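Local atomic coordinates of YqgE/AlgH family protein (Corynebacterium diphtheriae NCTC 13129, PDB entry 2GS5), a protein that is of unknown function and belongs to the UPF0301 (AlgH) family of conserved bacterial proteins. Residues Gly144-Ala147 / Gln148-Asn152; Thr166-Gly169 / Ser170-Val173. One frame throughout, in Å; residues are numbered along the deposited sequence.

Contact 1: Gly144-Ala147 / Gln148-Asn152; sequences GQLA and QEIEN
Q145 and E149, one helical turn apart, meet through their polar ends: NE2 of Q145 donates to OE2 of E149 at 3.1 Å, nearly straight at 175°. The oxygen lies in the plane of the Q145 amide but is approached on its anti side, and the two flat groups are turned 74° against each other. Q145 reaches it by a bend: CG stands anti to the backbone N (chi1 -176°), and a turn at chi2 swings the amide toward the extended chain of E149. The other carboxylate oxygen, OE1, accepts the indole N-H groups of both W141 and W155, which together with Q145 restrain the rotation of the carboxylate. On the packed side, L146 CG rests 3.8 Å from I150 CD1, and the pair continues onto neighbouring surfaces, L146 on W155 and I150 on V157, with P15 touched by both. The neighbouring flank, with A147, Q148 and E151, is looser and exposed to solvent: at A147 and E151 the chief tie is the backbone bond from E151 N to A147 O, while the amide of Q148 extends off the helix without meeting G144-A147. Under these side chains runs regular i to i+4 bonding, such as I150 N to L146 O at 2.9 Å, starting from G144, the N-cap, whose O accepts from Q148 N. This is an amphipathic alpha helix laid against strand 155-159.

Contact 2: Thr166-Gly169 / Ser170-Val173; sequences TAPG and SVDV
A type I beta turn from P168 to V171 reverses the chain between helix 162-166 and helix 173-179. Its closing bond runs from V171 N to P168 O at 3.3 Å, with the donor well above the carbonyl plane, about 50° out of it, instead of on a lone pair. V171 then folds back over the start of the turn with both its methyl groups. CG1, anti to the backbone N (chi1 159°), faces A167 CB at 4.1 Å, while CG2 sits over one face of the P168 ring, nearest to CD at 4.0 Å. The buried methyl of A167 also meets V173 CG2 at 4.4 Å, where helix 173-179 begins. At that helix start D172 is the N-cap: its OD1 accepts from G175 N, and its OD2 is hydrogen-bonded to T190 OG1. A167 O in turn accepts from R133, tying the incoming arm to strand 129-141. On the exposed outer side of the turn, S170 OG lies 4.0 Å from P168 CB. A water lies 2.8 Å from V171 O, to which it can donate, and has a weak, longer contact of 3.4 Å with G169 O.

Overall arrangement
Both contacts illustrate how local side-chain and backbone pairing shapes the connections of a mixed alpha/beta fold. They follow in series along the chain: contact 1 forms helix 145-151, next comes strand 155-159, an element of the sheet, then helix 162-166, and contact 2 makes the turn leading into helix 173-179. Their centres lie 28 Å apart on opposite sides of the chain's centre, and their nearest atoms are about 16 Å apart, so neither touches the other. A shared neighbour is the long strand 129-141, which supplies W141 to E149 and R133 to A167. Both belong to the AlgH-like part of a protein whose function is unknown.

Contact 1: Gly144-Ala147 / Gln148-Asn152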
# COMPACT_ATOMS: atom_id res chain seq x y z
N GLY A 144 17.51 -8.28 -2.78
CA GLY A 144 18.15 -8.50 -1.49
C GLY A 144 18.09 -7.34 -0.50
O GLY A 144 18.35 -7.52 0.68
N GLN A 145 17.74 -6.15 -0.98
CA GLN A 145 17.82 -4.94 -0.16
C GLN A 145 16.68 -4.83 0.85
O GLN A 145 16.89 -4.41 1.99
CB GLN A 145 17.89 -3.70 -1.05
CG GLN A 145 18.09 -2.37 -0.33
CD GLN A 145 19.38 -2.27 0.47
OE1 GLN A 145 20.41 -2.84 0.11
NE2 GLN A 145 19.33 -1.51 1.56
N LEU A 146 15.47 -5.23 0.45
CA LEU A 146 14.35 -5.24 1.38
C LEU A 146 14.66 -6.19 2.54
O LEU A 146 14.44 -5.84 3.70
CB LEU A 146 13.04 -5.63 0.70
CG LEU A 146 11.83 -5.73 1.63
CD1 LEU A 146 11.62 -4.43 2.41
CD2 LEU A 146 10.60 -6.07 0.82
N ALA A 147 15.18 -7.38 2.23
CA ALA A 147 15.56 -8.34 3.26
C ALA A 147 16.56 -7.74 4.25
O ALA A 147 16.42 -7.89 5.47
CB ALA A 147 16.14 -9.57 2.63
N GLN A 148 17.58 -7.07 3.71
CA GLN A 148 18.57 -6.41 4.55
C GLN A 148 17.93 -5.37 5.47
O GLN A 148 18.22 -5.31 6.66
CB GLN A 148 19.65 -5.75 3.69
CG GLN A 148 20.74 -5.07 4.49
CD GLN A 148 21.57 -6.06 5.29
OE1 GLN A 148 21.53 -6.08 6.53
NE2 GLN A 148 22.34 -6.89 4.58
N GLU A 149 17.04 -4.56 4.92
CA GLU A 149 16.38 -3.52 5.71
C GLU A 149 15.48 -4.10 6.79
O GLU A 149 15.41 -3.57 7.89
CB GLU A 149 15.62 -2.55 4.80
CG GLU A 149 16.58 -1.74 3.96
CD GLU A 149 15.92 -0.76 3.02
OE1 GLU A 149 14.69 -0.57 3.10
OE2 GLU A 149 16.66 -0.16 2.20
N ILE A 150 14.78 -5.19 6.48
CA ILE A 150 13.96 -5.88 7.47
C ILE A 150 14.84 -6.41 8.62
O ILE A 150 14.54 -6.19 9.79
CB ILE A 150 13.11 -7.01 6.84
CG1 ILE A 150 12.02 -6.40 5.95
CG2 ILE A 150 12.48 -7.90 7.93
CD1 ILE A 150 11.40 -7.40 5.00
N GLU A 151 15.96 -7.04 8.26
CA GLU A 151 16.92 -7.53 9.26
C GLU A 151 17.46 -6.41 10.14
O GLU A 151 17.73 -6.62 11.33
CB GLU A 151 18.07 -8.26 8.56
CG GLU A 151 17.65 -9.60 7.96
CD GLU A 151 18.62 -10.13 6.92
OE1 GLU A 151 19.75 -9.60 6.79
OE2 GLU A 151 18.24 -11.11 6.22
N ASN A 152 17.61 -5.22 9.56
CA ASN A 152 18.07 -4.05 10.31
C ASN A 152 17.00 -3.44 11.23
O ASN A 152 17.31 -2.56 12.03
CB ASN A 152 18.58 -2.99 9.33
CG ASN A 152 19.38 -1.90 10.02
OD1 ASN A 152 20.38 -2.18 10.67
ND2 ASN A 152 18.93 -0.65 9.88

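Contact 2: Thr166-Gly169 / Ser170-Val173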
# COMPACT_ATOMS: atom_id res chain seq x y z
N THR A 166 -8.62 2.04 1.20
CA THR A 166 -9.85 2.82 1.05
C THR A 166 -10.12 3.75 2.24
O THR A 166 -11.18 4.36 2.34
CB THR A 166 -11.07 1.90 0.81
OG1 THR A 166 -11.23 1.01 1.92
CG2 THR A 166 -10.89 1.10 -0.47
N ALA A 167 -9.13 3.88 3.13
CA ALA A 167 -9.28 4.68 4.33
C ALA A 167 -9.65 6.14 4.03
O ALA A 167 -9.07 6.74 3.15
CB ALA A 167 -8.00 4.64 5.13
N PRO A 168 -10.60 6.71 4.79
CA PRO A 168 -10.88 8.14 4.73
C PRO A 168 -9.63 8.99 4.98
O PRO A 168 -8.68 8.51 5.58
CB PRO A 168 -11.89 8.34 5.87
CG PRO A 168 -12.53 7.04 6.01
CD PRO A 168 -11.51 6.02 5.72
N GLY A 169 -9.63 10.25 4.54
CA GLY A 169 -8.43 11.08 4.65
C GLY A 169 -8.14 11.57 6.06
O GLY A 169 -7.07 12.13 6.31
N SER A 170 -9.07 11.36 6.97
CA SER A 170 -8.88 11.73 8.38
C SER A 170 -8.08 10.68 9.16
O SER A 170 -7.76 10.89 10.34
CB SER A 170 -10.24 11.92 9.05
OG SER A 170 -11.00 10.72 9.02
N VAL A 171 -7.74 9.57 8.51
CA VAL A 171 -7.16 8.39 9.17
C VAL A 171 -5.64 8.51 9.28
O VAL A 171 -4.98 9.06 8.39
CB VAL A 171 -7.54 7.09 8.40
CG1 VAL A 171 -6.58 5.94 8.70
CG2 VAL A 171 -8.98 6.71 8.72
N ASP A 172 -5.10 7.97 10.37
CA ASP A 172 -3.66 7.79 10.53
C ASP A 172 -3.39 6.36 10.07
O ASP A 172 -3.59 5.41 10.83
CB ASP A 172 -3.26 8.00 12.00
CG ASP A 172 -1.76 7.90 12.23
OD1 ASP A 172 -1.06 7.30 11.38
OD2 ASP A 172 -1.28 8.42 13.25
N VAL A 173 -3.00 6.19 8.81
CA VAL A 173 -2.89 4.85 8.24
C VAL A 173 -1.84 4.03 8.98
O VAL A 173 -2.06 2.86 9.32
CB VAL A 173 -2.59 4.89 6.73
CG1 VAL A 173 -2.33 3.48 6.21
CG2 VAL A 173 -3.74 5.53 5.98
O HOH W 1 -4.81 9.69 5.67